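Local coordinates for protein (lectin) (Hyacinthoides hispanica, PDB 1B2P), which binds mannose, as a bulb-type lectin of the monocot family assembled from four copies of the chain, at residues N2-K7 / Q15-T20. Residues are numbered along the deposited sequence; the frame is centred on the assembly and turned at random.
Sequences NIIFSK and QILHAT
Gln15 lies alongside the end of strand 3-5 and the backbone that follows it, and meets Phe5, Ser6 and Lys7 in succession. Its CA points a C-H at the backbone oxygen of Phe5, with CA to O 3.4 Å and 145° at the hydrogen. The CB and CG of Gln15 pass the same oxygen. CG stands beside the backbone N (chi1 -59°), and the extended chain beyond it carries the amide group along the backbone to the CA of Lys7.

A water sits between the two backbones. It lies 2.8 Å from Phe5 O; its 2.4 Å approach to Gln15 O is too short to trust.

The second meeting point is apolar. CD1 of Ile4 reaches CG of Leu17 at 3.7 Å and CD1 of Leu17 at 3.9 Å, and the two side chains cross at about a right angle. Ile4 holds CG1 anti to the carbonyl carbon (chi1 -72°), which sends CD1 out to Leu17.

The bulb-lectin fold is a beta-prism of three antiparallel sheets. Within this chain, strand 3-5 is the outermost strand of one sheet, beside strand 95-99, and strand 16-18 that of another, beside strand 64-67. The contact joins these two strands, with Ile4 and Leu17 buried between the sheets. Ile4 also touches Leu97 and, from the third sheet, Leu23.

The ring of Phe5 packs instead on Pro101 of the second subunit.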
loop_
_atom_site.group_PDB
_atom_site.type_symbol
_atom_site.label_atom_id
_atom_site.label_comp_id
_atom_site.label_asym_id
_atom_site.label_seq_id
_atom_site.Cartn_x
_atom_site.Cartn_y
_atom_site.Cartn_z
ATOM N N ASN A 2 4.895 3.314 -8.190
ATOM C CA ASN A 2 6.077 4.204 -8.399
ATOM C C ASN A 2 6.751 3.910 -9.671
ATOM O O ASN A 2 7.784 4.524 -9.952
ATOM C CB ASN A 2 7.008 4.009 -7.222
ATOM C CG ASN A 2 7.570 2.591 -6.985
ATOM O OD1 ASN A 2 8.619 2.505 -6.294
ATOM N ND2 ASN A 2 6.961 1.659 -7.626
ATOM N N ILE A 3 6.330 2.984 -10.577
ATOM C CA ILE A 3 7.185 2.522 -11.665
ATOM C C ILE A 3 6.420 2.267 -12.973
ATOM O O ILE A 3 5.227 1.878 -12.873
ATOM C CB ILE A 3 7.910 1.205 -11.243
ATOM C CG1 ILE A 3 8.749 0.601 -12.359
ATOM C CG2 ILE A 3 6.820 0.152 -10.864
ATOM C CD1 ILE A 3 9.870 -0.319 -11.774
ATOM N N ILE A 4 6.977 2.651 -14.072
ATOM C CA ILE A 4 6.393 2.251 -15.391
ATOM C C ILE A 4 7.409 1.318 -15.957
ATOM O O ILE A 4 8.635 1.590 -15.980
ATOM C CB ILE A 4 6.283 3.512 -16.319
ATOM C CG1 ILE A 4 5.152 4.310 -15.716
ATOM C CG2 ILE A 4 5.886 2.848 -17.679
ATOM C CD1 ILE A 4 5.091 5.720 -16.421
ATOM N N PHE A 5 6.970 0.138 -16.465
ATOM C CA PHE A 5 7.855 -0.727 -17.230
ATOM C C PHE A 5 7.809 -0.548 -18.723
ATOM O O PHE A 5 6.772 -0.092 -19.239
ATOM C CB PHE A 5 7.417 -2.172 -16.948
ATOM C CG PHE A 5 7.479 -2.565 -15.508
ATOM C CD1 PHE A 5 8.754 -3.136 -15.148
ATOM C CD2 PHE A 5 6.497 -2.484 -14.567
ATOM C CE1 PHE A 5 8.848 -3.504 -13.791
ATOM C CE2 PHE A 5 6.626 -2.819 -13.233
ATOM C CZ PHE A 5 7.831 -3.397 -12.842
ATOM N N SER A 6 8.948 -0.659 -19.374
ATOM C CA SER A 6 9.047 -0.484 -20.794
ATOM C C SER A 6 8.098 -1.545 -21.490
ATOM O O SER A 6 7.889 -2.550 -20.928
ATOM C CB SER A 6 10.452 -0.528 -21.389
ATOM O OG SER A 6 11.041 -1.824 -21.061
ATOM N N LYS A 7 7.625 -1.111 -22.685
ATOM C CA LYS A 7 6.727 -2.122 -23.388
ATOM C C LYS A 7 7.486 -3.422 -23.620
ATOM O O LYS A 7 8.573 -3.448 -24.216
ATOM C CB LYS A 7 6.372 -1.444 -24.742
ATOM C CG LYS A 7 5.390 -0.288 -24.614
ATOM C CD LYS A 7 5.139 0.239 -26.059
ATOM C CE LYS A 7 3.932 -0.527 -26.599
ATOM N NZ LYS A 7 2.742 -0.290 -25.722
ATOM N N GLN A 15 2.493 -0.563 -18.103
ATOM C CA GLN A 15 3.339 -0.224 -19.220
ATOM C C GLN A 15 2.742 1.017 -20.012
ATOM O O GLN A 15 3.381 1.357 -21.011
ATOM C CB GLN A 15 3.509 -1.316 -20.277
ATOM C CG GLN A 15 4.124 -2.587 -19.613
ATOM C CD GLN A 15 4.151 -3.797 -20.577
ATOM O OE1 GLN A 15 4.296 -4.989 -20.070
ATOM N NE2 GLN A 15 4.247 -3.604 -21.814
ATOM N N ILE A 16 1.703 1.498 -19.472
ATOM C CA ILE A 16 1.193 2.724 -20.236
ATOM C C ILE A 16 0.539 3.479 -19.122
ATOM O O ILE A 16 -0.068 2.971 -18.149
ATOM C CB ILE A 16 0.025 2.247 -21.140
ATOM C CG1 ILE A 16 0.533 1.344 -22.280
ATOM C CG2 ILE A 16 -0.584 3.577 -21.683
ATOM C CD1 ILE A 16 -0.590 0.985 -23.292
ATOM N N LEU A 17 0.682 4.855 -19.179
ATOM C CA LEU A 17 -0.162 5.709 -18.341
ATOM C C LEU A 17 -1.209 6.390 -19.271
ATOM O O LEU A 17 -0.728 7.141 -20.103
ATOM C CB LEU A 17 0.738 6.796 -17.790
ATOM C CG LEU A 17 1.512 6.649 -16.515
ATOM C CD1 LEU A 17 1.952 8.070 -16.080
ATOM C CD2 LEU A 17 0.727 5.999 -15.381
ATOM N N HIS A 18 -2.402 5.931 -19.089
ATOM C CA HIS A 18 -3.470 6.555 -19.915
ATOM C C HIS A 18 -3.812 7.816 -19.162
ATOM O O HIS A 18 -3.478 8.190 -18.074
ATOM C CB HIS A 18 -4.718 5.622 -19.827
ATOM C CG HIS A 18 -4.479 4.315 -20.511
ATOM N ND1 HIS A 18 -4.461 4.177 -21.880
ATOM C CD2 HIS A 18 -4.210 3.085 -19.993
ATOM C CE1 HIS A 18 -4.193 2.928 -22.209
ATOM N NE2 HIS A 18 -4.054 2.255 -21.081
ATOM N N ALA A 19 -4.631 8.668 -19.925
ATOM C CA ALA A 19 -5.069 9.921 -19.356
ATOM C C ALA A 19 -5.751 9.813 -18.024
ATOM O O ALA A 19 -6.585 8.880 -17.784
ATOM C CB ALA A 19 -6.117 10.571 -20.349
ATOM N N THR A 20 -5.453 10.642 -17.063
ATOM C CA THR A 20 -5.844 10.714 -15.702
ATOM C C THR A 20 -5.049 9.751 -14.781
ATOM O O THR A 20 -5.301 9.841 -13.596
ATOM C CB THR A 20 -7.341 10.349 -15.377
ATOM O OG1 THR A 20 -7.697 9.028 -15.660
ATOM C CG2 THR A 20 -8.148 11.210 -16.353
HETATM O O HOH W 1 5.769 1.487 -21.265
#